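Local structure of alpha-glucosidase (6PNR) at residues A[232-238]-A[433-437]; A[272-278]-A[292-298]; A[501-507]-A[531-537]. The protein is a family GH31 glycoside hydrolase, a sulfoquinovosidase that probably cleaves alpha-linked sulfoquinovose from sulfolipid-derived glycosides. All blocks are in the same frame, centred on the assembly; numbering follows the deposited sequence.

How the contacts relate
All three contacts belong to the TIM-barrel domain, but none touches another: nearest atoms are about 11 Å apart for contacts 1 and 2, 14 Å for contacts 1 and 3, and 10 Å for contacts 2 and 3. Contact 2 falls within the long chain interval between the two segments of contact 1, whereas contact 3 follows both in sequence. Contact 1 joins loops that enter barrel strands, at the end opposite the catalytic mouth in this fold. Contact 2 reaches the pocket directly, since Q273 holds the inhibitor 9VH. Contact 3 lies one layer out: the R502 side chain is about 9 Å from 9VH and grips G492 and G493, just before the pocket residue Y494.

Contact 1: residues A[232-238]-A[433-437]; sequences PKLPDWV and LGDVV
The W237 indole meets 433-437 at its edge, where D435 O lies close to the ring plane; V437 CG1 approaches the six-membered ring obliquely, and V238 CG1, from W237's own segment, sits over one face, offset toward the rim. K314 adds a cation-pi contact to this ring. The contact belongs to the TIM barrel: the 232-238 loop leads into strand 242-245 and the 433-437 loop into strand 437-439, the two outermost strands of the parallel sheet, so it joins loops at the end of the barrel where the strands begin. W237 NE1 donates to D435 O over 3.0 Å, nearly straight at 165°. A chi1 of 55° swings the indole of W237 over its own backbone and points the NE1 edge at D435 O. A leucine in place of W237 would probably leave D435 O without this donor and open a gap beside V437 CG1.

P235 is wedged in beside the same stretch of backbone. Its CG lies 3.5 Å from D435 C, while CD packs 4.0 Å from V437 CB, and the two side chains run at about a right angle. L234, whose other neighbours include V562 of helix 538-568, brings CD2 to within 4.0 Å of V437 CG2, so V437 is touched on both its methyls. G434 CA lies 3.8 Å from K233 O; at its backbone angles (phi 80°) a CB would be jammed against the preceding carbonyl. G434 O receives a CA-H contact from P235 CA at 3.3 Å, and a water accepting from D236 N at 3.0 Å donates weakly to the same G434 O.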
loop_
_atom_site.group_PDB
_atom_site.type_symbol
_atom_site.label_atom_id
_atom_site.label_comp_id
_atom_site.label_asym_id
_atom_site.label_seq_id
_atom_site.Cartn_x
_atom_site.Cartn_y
_atom_site.Cartn_z
ATOM N N PRO A 232 23.312 -15.059 29.678
ATOM C CA PRO A 232 24.100 -16.104 30.340
ATOM C C PRO A 232 24.546 -17.144 29.325
ATOM O O PRO A 232 24.068 -17.195 28.193
ATOM C CB PRO A 232 23.134 -16.718 31.362
ATOM C CG PRO A 232 21.871 -15.915 31.281
ATOM C CD PRO A 232 21.877 -15.171 29.994
ATOM N N LYS A 233 25.469 -18.000 29.753
ATOM C CA LYS A 233 25.766 -19.197 28.981
ATOM C C LYS A 233 24.532 -20.094 28.922
ATOM O O LYS A 233 23.687 -20.087 29.823
ATOM C CB LYS A 233 26.945 -19.951 29.599
ATOM C CG LYS A 233 28.214 -19.109 29.649
ATOM C CD LYS A 233 29.445 -19.918 30.064
ATOM C CE LYS A 233 29.312 -20.492 31.465
ATOM N NZ LYS A 233 30.476 -21.378 31.809
ATOM N N LEU A 234 24.417 -20.845 27.833
ATOM C CA LEU A 234 23.351 -21.828 27.721
ATOM C C LEU A 234 23.642 -23.030 28.624
ATOM O O LEU A 234 24.803 -23.391 28.831
ATOM C CB LEU A 234 23.201 -22.300 26.272
ATOM C CG LEU A 234 22.677 -21.293 25.261
ATOM C CD1 LEU A 234 22.820 -21.860 23.862
ATOM C CD2 LEU A 234 21.210 -20.956 25.547
ATOM N N PRO A 235 22.601 -23.683 29.152
ATOM C CA PRO A 235 22.823 -24.886 29.968
ATOM C C PRO A 235 23.589 -25.948 29.195
ATOM O O PRO A 235 23.387 -26.130 27.993
ATOM C CB PRO A 235 21.403 -25.359 30.302
ATOM C CG PRO A 235 20.533 -24.141 30.146
ATOM C CD PRO A 235 21.174 -23.332 29.044
ATOM N N ASP A 236 24.481 -26.664 29.901
ATOM C CA ASP A 236 25.282 -27.690 29.238
ATOM C C ASP A 236 24.417 -28.737 28.539
ATOM O O ASP A 236 24.848 -29.317 27.538
ATOM C CB ASP A 236 26.213 -28.389 30.234
ATOM C CG ASP A 236 27.606 -27.783 30.257
ATOM O OD1 ASP A 236 27.935 -27.000 29.338
ATOM O OD2 ASP A 236 28.372 -28.085 31.199
ATOM N N TRP A 237 23.216 -29.014 29.052
ATOM C CA TRP A 237 22.447 -30.113 28.471
ATOM C C TRP A 237 21.939 -29.819 27.061
ATOM O O TRP A 237 21.577 -30.769 26.354
ATOM C CB TRP A 237 21.261 -30.504 29.367
ATOM C CG TRP A 237 20.307 -29.395 29.738
ATOM C CD1 TRP A 237 20.301 -28.686 30.906
ATOM C CD2 TRP A 237 19.213 -28.884 28.955
ATOM N NE1 TRP A 237 19.277 -27.776 30.900
ATOM C CE2 TRP A 237 18.597 -27.871 29.715
ATOM C CE3 TRP A 237 18.696 -29.187 27.689
ATOM C CZ2 TRP A 237 17.495 -27.154 29.256
ATOM C CZ3 TRP A 237 17.597 -28.475 27.231
ATOM C CH2 TRP A 237 17.008 -27.470 28.015
ATOM N N VAL A 238 21.905 -28.552 26.618
ATOM C CA VAL A 238 21.392 -28.310 25.267
ATOM C C VAL A 238 22.292 -28.972 24.231
ATOM O O VAL A 238 21.824 -29.377 23.160
ATOM C CB VAL A 238 21.209 -26.802 24.945
ATOM C CG1 VAL A 238 20.451 -26.065 26.038
ATOM C CG2 VAL A 238 22.532 -26.122 24.609
ATOM N N LEU A 433 19.450 -19.533 36.634
ATOM C CA LEU A 433 20.142 -18.919 35.500
ATOM C C LEU A 433 21.336 -19.769 35.093
ATOM O O LEU A 433 22.116 -20.217 35.940
ATOM C CB LEU A 433 20.613 -17.508 35.845
ATOM C CG LEU A 433 19.800 -16.262 35.501
ATOM C CD1 LEU A 433 20.732 -15.049 35.539
ATOM C CD2 LEU A 433 19.097 -16.352 34.144
ATOM N N GLY A 434 21.473 -20.005 33.789
ATOM C CA GLY A 434 22.449 -20.951 33.292
ATOM C C GLY A 434 22.041 -22.410 33.373
ATOM O O GLY A 434 22.764 -23.266 32.849
ATOM N N ASP A 435 20.908 -22.737 34.004
ATOM C CA ASP A 435 20.487 -24.133 34.091
ATOM C C ASP A 435 19.193 -24.426 33.358
ATOM O O ASP A 435 18.981 -25.565 32.937
ATOM C CB ASP A 435 20.312 -24.566 35.548
ATOM C CG ASP A 435 21.579 -24.398 36.367
ATOM O OD1 ASP A 435 22.682 -24.576 35.810
ATOM O OD2 ASP A 435 21.454 -24.082 37.566
ATOM N N VAL A 436 18.321 -23.438 33.225
ATOM C CA VAL A 436 17.101 -23.564 32.435
ATOM C C VAL A 436 17.130 -22.458 31.399
ATOM O O VAL A 436 17.767 -21.419 31.596
ATOM C CB VAL A 436 15.814 -23.478 33.282
ATOM C CG1 VAL A 436 15.868 -24.418 34.474
ATOM C CG2 VAL A 436 15.568 -22.065 33.713
ATOM N N VAL A 437 16.451 -22.676 30.282
ATOM C CA VAL A 437 16.497 -21.686 29.213
ATOM C C VAL A 437 15.106 -21.507 28.626
ATOM O O VAL A 437 14.406 -22.490 28.358
ATOM C CB VAL A 437 17.520 -22.076 28.122
ATOM C CG1 VAL A 437 17.255 -23.479 27.578
ATOM C CG2 VAL A 437 17.536 -21.028 27.007
HETATM O O HOH W 1 24.802 -25.923 32.770
#

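Contact 2: residues A[272-278]-A[292-298]. With 9VH ([(3~{S},4~{R},5~{R})-4,5-bis(oxidanyl)piperidin-3-yl]methanesulfonic acid), chain C.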
loop_
_atom_site.group_PDB
_atom_site.type_symbol
_atom_site.label_atom_id
_atom_site.label_comp_id
_atom_site.label_asym_id
_atom_site.label_seq_id
_atom_site.Cartn_x
_atom_site.Cartn_y
_atom_site.Cartn_z
ATOM N N CYS A 272 7.152 -30.146 24.344
ATOM C CA CYS A 272 5.724 -30.360 24.098
ATOM C C CYS A 272 5.001 -29.052 24.355
ATOM O O CYS A 272 4.643 -28.749 25.497
ATOM C CB CYS A 272 5.151 -31.466 24.980
ATOM S SG CYS A 272 5.883 -33.068 24.703
ATOM N N GLN A 273 4.753 -28.284 23.291
ATOM C CA GLN A 273 4.079 -27.008 23.496
ATOM C C GLN A 273 2.646 -27.181 23.975
ATOM O O GLN A 273 2.096 -26.254 24.578
ATOM C CB GLN A 273 4.101 -26.167 22.213
ATOM C CG GLN A 273 3.320 -26.746 21.039
ATOM C CD GLN A 273 3.095 -25.703 19.936
ATOM O OE1 GLN A 273 3.712 -24.631 19.942
ATOM N NE2 GLN A 273 2.219 -26.013 18.995
ATOM N N ASP A 274 2.028 -28.340 23.725
ATOM C CA ASP A 274 0.677 -28.611 24.210
ATOM C C ASP A 274 0.680 -29.258 25.596
ATOM O O ASP A 274 -0.312 -29.889 25.982
ATOM C CB ASP A 274 -0.098 -29.485 23.209
ATOM C CG ASP A 274 0.439 -30.910 23.117
ATOM O OD1 ASP A 274 1.548 -31.172 23.630
ATOM O OD2 ASP A 274 -0.246 -31.781 22.527
ATOM N N TRP A 275 1.773 -29.103 26.352
ATOM C CA TRP A 275 1.817 -29.600 27.723
ATOM C C TRP A 275 0.604 -29.131 28.515
ATOM O O TRP A 275 0.155 -29.818 29.444
ATOM C CB TRP A 275 3.119 -29.137 28.413
ATOM C CG TRP A 275 3.052 -27.684 28.825
ATOM C CD1 TRP A 275 3.060 -26.593 27.995
ATOM C CD2 TRP A 275 2.922 -27.165 30.165
ATOM N NE1 TRP A 275 2.949 -25.434 28.734
ATOM C CE2 TRP A 275 2.854 -25.760 30.064
ATOM C CE3 TRP A 275 2.862 -27.757 31.439
ATOM C CZ2 TRP A 275 2.738 -24.932 31.192
ATOM C CZ3 TRP A 275 2.735 -26.937 32.556
ATOM C CH2 TRP A 275 2.680 -25.540 32.424
ATOM N N CYS A 276 0.046 -27.975 28.155
ATOM C CA CYS A 276 -1.102 -27.398 28.840
ATOM C C CYS A 276 -2.412 -27.544 28.061
ATOM O O CYS A 276 -3.399 -26.873 28.398
ATOM C CB CYS A 276 -0.827 -25.922 29.125
ATOM S SG CYS A 276 -0.306 -25.007 27.625
ATOM N N GLY A 277 -2.453 -28.387 27.037
ATOM C CA GLY A 277 -3.665 -28.639 26.281
ATOM C C GLY A 277 -3.651 -27.968 24.915
ATOM O O GLY A 277 -2.820 -27.112 24.608
ATOM N N LYS A 278 -4.626 -28.369 24.096
ATOM C CA LYS A 278 -4.726 -27.945 22.707
ATOM C C LYS A 278 -6.007 -27.157 22.473
ATOM O O LYS A 278 -6.958 -27.232 23.251
ATOM C CB LYS A 278 -4.704 -29.152 21.762
ATOM C CG LYS A 278 -5.932 -30.050 21.877
ATOM C CD LYS A 278 -5.910 -31.133 20.815
ATOM C CE LYS A 278 -7.148 -32.014 20.885
ATOM N NZ LYS A 278 -7.176 -32.800 22.148
ATOM N N LYS A 292 -1.028 -24.394 33.208
ATOM C CA LYS A 292 -0.904 -25.543 34.096
ATOM C C LYS A 292 -0.995 -26.787 33.232
ATOM O O LYS A 292 -1.703 -26.786 32.221
ATOM C CB LYS A 292 -2.016 -25.576 35.157
ATOM C CG LYS A 292 -2.181 -24.249 35.888
ATOM C CD LYS A 292 -2.991 -24.377 37.174
ATOM C CE LYS A 292 -4.460 -24.604 36.920
ATOM N NZ LYS A 292 -5.210 -24.603 38.213
ATOM N N TYR A 293 -0.278 -27.851 33.608
ATOM C CA TYR A 293 -0.242 -28.995 32.708
ATOM C C TYR A 293 -1.634 -29.606 32.599
ATOM O O TYR A 293 -2.472 -29.481 33.496
ATOM C CB TYR A 293 0.804 -30.023 33.136
ATOM C CG TYR A 293 0.424 -31.010 34.218
ATOM C CD1 TYR A 293 0.679 -30.730 35.554
ATOM C CD2 TYR A 293 -0.125 -32.254 33.899
ATOM C CE1 TYR A 293 0.362 -31.631 36.552
ATOM C CE2 TYR A 293 -0.453 -33.170 34.899
ATOM C CZ TYR A 293 -0.200 -32.846 36.225
ATOM O OH TYR A 293 -0.508 -33.733 37.236
ATOM N N HIS A 294 -1.906 -30.187 31.438
ATOM C CA HIS A 294 -3.235 -30.687 31.117
ATOM C C HIS A 294 -3.336 -32.114 31.639
ATOM O O HIS A 294 -2.665 -33.016 31.132
ATOM C CB HIS A 294 -3.485 -30.620 29.611
ATOM C CG HIS A 294 -4.929 -30.747 29.238
ATOM N ND1 HIS A 294 -5.581 -31.961 29.198
ATOM C CD2 HIS A 294 -5.847 -29.813 28.901
ATOM C CE1 HIS A 294 -6.841 -31.768 28.849
ATOM N NE2 HIS A 294 -7.030 -30.472 28.666
ATOM N N LYS A 295 -4.174 -32.319 32.660
ATOM C CA LYS A 295 -4.149 -33.587 33.376
ATOM C C LYS A 295 -4.771 -34.725 32.580
ATOM O O LYS A 295 -4.501 -35.890 32.886
ATOM C CB LYS A 295 -4.839 -33.436 34.736
ATOM C CG LYS A 295 -4.078 -32.510 35.683
ATOM C CD LYS A 295 -4.397 -32.770 37.148
ATOM C CE LYS A 295 -3.530 -31.903 38.051
ATOM N NZ LYS A 295 -3.827 -32.108 39.493
ATOM N N GLU A 296 -5.587 -34.423 31.574
ATOM C CA GLU A 296 -6.161 -35.478 30.745
ATOM C C GLU A 296 -5.256 -35.843 29.572
ATOM O O GLU A 296 -5.085 -37.025 29.270
ATOM C CB GLU A 296 -7.543 -35.060 30.245
ATOM C CG GLU A 296 -8.312 -34.167 31.224
ATOM C CD GLU A 296 -8.400 -34.742 32.641
ATOM O OE1 GLU A 296 -8.642 -35.963 32.787
ATOM O OE2 GLU A 296 -8.220 -33.968 33.610
ATOM N N MET A 297 -4.642 -34.854 28.919
ATOM C CA MET A 297 -3.712 -35.167 27.835
ATOM C C MET A 297 -2.384 -35.708 28.360
ATOM O O MET A 297 -1.816 -36.635 27.774
ATOM C CB MET A 297 -3.483 -33.934 26.973
ATOM C CG MET A 297 -4.676 -33.582 26.112
ATOM S SD MET A 297 -4.381 -32.123 25.095
ATOM C CE MET A 297 -3.166 -32.760 23.920
ATOM N N TYR A 298 -1.862 -35.140 29.448
ATOM C CA TYR A 298 -0.585 -35.563 30.021
ATOM C C TYR A 298 -0.758 -35.928 31.493
ATOM O O TYR A 298 -0.165 -35.291 32.372
ATOM C CB TYR A 298 0.471 -34.461 29.859
ATOM C CG TYR A 298 0.908 -34.204 28.432
ATOM C CD1 TYR A 298 1.936 -34.951 27.852
ATOM C CD2 TYR A 298 0.298 -33.218 27.666
ATOM C CE1 TYR A 298 2.331 -34.719 26.544
ATOM C CE2 TYR A 298 0.700 -32.970 26.357
ATOM C CZ TYR A 298 1.711 -33.725 25.803
ATOM O OH TYR A 298 2.108 -33.501 24.500
HETATM O O1 9VH C . -0.854 -21.805 18.204
HETATM S S1 9VH C . -0.452 -21.118 19.419
HETATM O O2 9VH C . -0.604 -19.693 19.261
HETATM O O3 9VH C . -1.114 -21.670 20.576
HETATM C C1 9VH C . 1.276 -21.471 19.583
HETATM C C2 9VH C . 2.156 -20.878 18.475
HETATM C C3 9VH C . 2.281 -19.382 18.722
HETATM N N1 9VH C . 3.304 -18.659 17.968
HETATM C C4 9VH C . 4.615 -19.304 18.050
HETATM C C5 9VH C . 4.514 -20.750 17.590
HETATM O O4 9VH C . 5.812 -21.335 17.678
HETATM C C6 9VH C . 3.544 -21.517 18.479
HETATM O O5 9VH C . 3.456 -22.877 18.062
#
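Y298 and D274 make the tight end of this contact. Y298 OH donates to D274 OD1 across 2.5 Å, reaching the oxygen on its syn side but 24° out of the carboxylate plane. Carboxylate and phenol ring stand 80° apart, and D274 CG lies at the ring edge, in its plane. G249 N and S253 OG also bond to the hydroxyl, and G248 N to D274 OD2, so the hydroxyl has three partners and both carboxylate oxygens are held. C272 adds its CB and an oblique sulfur-aromatic contact to the Y298 ring. M297, bent at chi3, crosses D274 at about a right angle with CE 3.4 Å from D274 OD2, and its SD rests 3.7 Å from G277 CA.

W275 packs closely too. Its chi1 of 77° turns the indole back toward 292-298, where CE3 lies 3.5 Å from Y293 CB and K292 O stands over one face, while NE1 is held by Y318 O. The backbones are tied by H294 N donating to W275 O at 2.9 Å, fairly straight and in the carbonyl plane. G277 CA lies 3.6 Å from H294 CD2, oblique to the ring; a CB on G277 would clash with CD2.

Toward solvent the fit slackens. The exposed K278 brings NZ no nearer than 4.1 Å to M297 SD, the partly exposed K292 turns its side chain away, and H294, also partly exposed, uses ND1 to accept from M297 N.

Facing the other way, Q273 OE1 accepts from 9VH O5 at 2.6 Å, with Q247 OE1 steadying its NE2. A ligand-binding residue just past a parallel strand, here 267-271, is characteristic of TIM-barrel active sites.

Contact 3: residues A[501-507]-A[531-537]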
loop_
_atom_site.group_PDB
_atom_site.type_symbol
_atom_site.label_atom_id
_atom_site.label_comp_id
_atom_site.label_asym_id
_atom_site.label_seq_id
_atom_site.Cartn_x
_atom_site.Cartn_y
_atom_site.Cartn_z
ATOM N N THR A 501 2.837 -26.077 2.068
ATOM C CA THR A 501 3.089 -27.111 3.064
ATOM C C THR A 501 4.553 -27.510 3.034
ATOM O O THR A 501 5.211 -27.437 1.990
ATOM C CB THR A 501 2.207 -28.377 2.855
ATOM O OG1 THR A 501 2.392 -28.890 1.527
ATOM C CG2 THR A 501 0.714 -28.065 3.083
ATOM N N ARG A 502 5.051 -27.915 4.204
ATOM C CA ARG A 502 6.462 -28.238 4.374
ATOM C C ARG A 502 6.822 -29.503 3.616
ATOM O O ARG A 502 6.085 -30.492 3.655
ATOM C CB ARG A 502 6.776 -28.427 5.862
ATOM C CG ARG A 502 8.232 -28.764 6.166
ATOM C CD ARG A 502 8.368 -29.221 7.631
ATOM N NE ARG A 502 8.012 -28.154 8.570
ATOM C CZ ARG A 502 7.445 -28.370 9.756
ATOM N NH1 ARG A 502 7.142 -29.606 10.133
ATOM N NH2 ARG A 502 7.168 -27.358 10.568
ATOM N N THR A 503 7.978 -29.483 2.949
ATOM C CA THR A 503 8.518 -30.651 2.259
ATOM C C THR A 503 9.712 -31.229 3.010
ATOM O O THR A 503 10.326 -30.566 3.855
ATOM C CB THR A 503 8.969 -30.315 0.836
ATOM O OG1 THR A 503 10.099 -29.445 0.909
ATOM C CG2 THR A 503 7.832 -29.654 0.015
ATOM N N LYS A 504 10.023 -32.490 2.682
ATOM C CA LYS A 504 11.201 -33.159 3.225
ATOM C C LYS A 504 12.468 -32.367 2.940
ATOM O O LYS A 504 13.305 -32.162 3.833
ATOM C CB LYS A 504 11.317 -34.569 2.634
ATOM C CG LYS A 504 12.654 -35.274 2.922
ATOM C CD LYS A 504 12.670 -36.682 2.279
ATOM C CE LYS A 504 14.034 -37.346 2.403
ATOM N NZ LYS A 504 13.961 -38.829 2.154
ATOM N N GLU A 505 12.638 -31.921 1.694
ATOM C CA GLU A 505 13.865 -31.219 1.339
ATOM C C GLU A 505 14.028 -29.954 2.175
ATOM O O GLU A 505 15.138 -29.629 2.623
ATOM C CB GLU A 505 13.863 -30.880 -0.158
ATOM C CG GLU A 505 15.151 -30.192 -0.638
ATOM C CD GLU A 505 14.990 -29.499 -1.984
ATOM O OE1 GLU A 505 13.836 -29.338 -2.435
ATOM O OE2 GLU A 505 16.014 -29.093 -2.577
ATOM N N LEU A 506 12.933 -29.230 2.391
ATOM C CA LEU A 506 12.985 -28.025 3.220
ATOM C C LEU A 506 13.403 -28.348 4.647
ATOM O O LEU A 506 14.243 -27.654 5.230
ATOM C CB LEU A 506 11.630 -27.324 3.225
ATOM C CG LEU A 506 11.715 -26.126 4.183
ATOM C CD1 LEU A 506 12.589 -25.016 3.575
ATOM C CD2 LEU A 506 10.369 -25.644 4.570
ATOM N N PHE A 507 12.809 -29.383 5.242
ATOM C CA PHE A 507 13.196 -29.736 6.599
ATOM C C PHE A 507 14.683 -30.041 6.668
ATOM O O PHE A 507 15.372 -29.591 7.596
ATOM C CB PHE A 507 12.382 -30.931 7.115
ATOM C CG PHE A 507 12.821 -31.400 8.477
ATOM C CD1 PHE A 507 13.895 -32.280 8.615
ATOM C CD2 PHE A 507 12.198 -30.932 9.621
ATOM C CE1 PHE A 507 14.335 -32.686 9.873
ATOM C CE2 PHE A 507 12.629 -31.335 10.882
ATOM C CZ PHE A 507 13.700 -32.215 11.004
ATOM N N ASN A 531 1.554 -31.525 6.963
ATOM C CA ASN A 531 2.896 -31.025 6.698
ATOM C C ASN A 531 3.913 -32.100 7.037
ATOM O O ASN A 531 3.714 -32.879 7.969
ATOM C CB ASN A 531 3.199 -29.769 7.507
ATOM C CG ASN A 531 2.596 -28.547 6.893
ATOM O OD1 ASN A 531 3.263 -27.842 6.141
ATOM N ND2 ASN A 531 1.313 -28.305 7.166
ATOM N N PHE A 532 4.997 -32.136 6.269
ATOM C CA PHE A 532 6.068 -33.086 6.529
ATOM C C PHE A 532 6.570 -32.946 7.959
ATOM O O PHE A 532 6.793 -31.831 8.441
ATOM C CB PHE A 532 7.224 -32.860 5.556
ATOM C CG PHE A 532 8.399 -33.764 5.793
ATOM C CD1 PHE A 532 8.428 -35.031 5.245
ATOM C CD2 PHE A 532 9.468 -33.347 6.561
ATOM C CE1 PHE A 532 9.504 -35.862 5.442
ATOM C CE2 PHE A 532 10.564 -34.178 6.785
ATOM C CZ PHE A 532 10.583 -35.442 6.221
ATOM N N GLN A 533 6.725 -34.080 8.639
ATOM C CA GLN A 533 7.425 -34.163 9.921
ATOM C C GLN A 533 8.592 -35.126 9.780
ATOM O O GLN A 533 8.482 -36.130 9.076
ATOM C CB GLN A 533 6.496 -34.653 11.041
ATOM C CG GLN A 533 5.140 -33.964 11.076
ATOM C CD GLN A 533 5.252 -32.480 11.411
ATOM O OE1 GLN A 533 6.298 -32.010 11.888
ATOM N NE2 GLN A 533 4.181 -31.734 11.155
ATOM N N TYR A 534 9.713 -34.822 10.448
ATOM C CA TYR A 534 10.895 -35.664 10.316
ATOM C C TYR A 534 10.597 -37.127 10.608
ATOM O O TYR A 534 11.201 -38.017 9.992
ATOM C CB TYR A 534 12.019 -35.170 11.243
ATOM C CG TYR A 534 11.848 -35.501 12.726
ATOM C CD1 TYR A 534 12.272 -36.719 13.243
ATOM C CD2 TYR A 534 11.284 -34.578 13.606
ATOM C CE1 TYR A 534 12.115 -37.029 14.596
ATOM C CE2 TYR A 534 11.127 -34.868 14.953
ATOM C CZ TYR A 534 11.559 -36.101 15.443
ATOM O OH TYR A 534 11.407 -36.411 16.765
ATOM N N TYR A 535 9.689 -37.399 11.543
ATOM C CA TYR A 535 9.371 -38.771 11.920
ATOM C C TYR A 535 8.447 -39.465 10.923
ATOM O O TYR A 535 8.057 -40.611 11.164
ATOM C CB TYR A 535 8.759 -38.805 13.320
ATOM C CG TYR A 535 7.638 -37.814 13.585
ATOM C CD1 TYR A 535 6.349 -38.047 13.119
ATOM C CD2 TYR A 535 7.860 -36.674 14.345
ATOM C CE1 TYR A 535 5.317 -37.149 13.368
ATOM C CE2 TYR A 535 6.839 -35.767 14.597
ATOM C CZ TYR A 535 5.572 -36.013 14.129
ATOM O OH TYR A 535 4.563 -35.113 14.395
ATOM N N ASP A 536 8.094 -38.800 9.821
ATOM C CA ASP A 536 7.308 -39.413 8.758
ATOM C C ASP A 536 8.141 -40.307 7.854
ATOM O O ASP A 536 7.569 -41.113 7.119
ATOM C CB ASP A 536 6.663 -38.351 7.860
ATOM C CG ASP A 536 5.512 -37.599 8.527
ATOM O OD1 ASP A 536 5.018 -38.025 9.594
ATOM O OD2 ASP A 536 5.111 -36.557 7.959
ATOM N N ASP A 537 9.467 -40.166 7.857
ATOM C CA ASP A 537 10.290 -40.673 6.765
ATOM C C ASP A 537 11.558 -41.291 7.332
ATOM O O ASP A 537 12.323 -40.593 8.000
ATOM C CB ASP A 537 10.644 -39.537 5.802
ATOM C CG ASP A 537 11.410 -40.019 4.580
ATOM O OD1 ASP A 537 10.804 -40.734 3.748
ATOM O OD2 ASP A 537 12.598 -39.657 4.434
#
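The F532 ring carries K504 CA over the centre of one face, 3.6 Å from the centroid and only 4° off the ring normal, a CH-pi contact. This packing joins the start of helix 504-514 in the TIM-barrel domain to the loop that precedes helix 538-568. F507 CB comes to 3.7 Å from F532 CE2, and the F507 ring receives Y534 CB over one face, 3.4 Å from CZ.

Polar bonds flank this packing. R502 N donates to N531 OD1 at 2.6 Å, nearly straight at 167°, and F532 N returns a longer bond to R502 O. The arginine, with CG anti to its N and a bend at chi3, curls back so that NH1 meets F532 O at 2.8 Å, almost in line with the carbonyl bond; Q533 OE1 is a weak second acceptor of NH1. K504 runs fully extended past F532 to a salt bridge, NZ to D537 OD2 at 2.8 Å, and has D539 as a second carboxylate.

One shell out, G492 O and G493 O take R502 NE and NH2, fixing the guanidinium's rotation, while R527 O and S496 OG hold N531 ND2. E524 O accepts from Q533 NE2, and T540 OG1 shares D537 OD2. Both helix starts are capped by side chains: D537 occupies the N-cap before helix 538-568, and T503 that of 504-514, its OG1 accepting from L506 N at 3.2 Å.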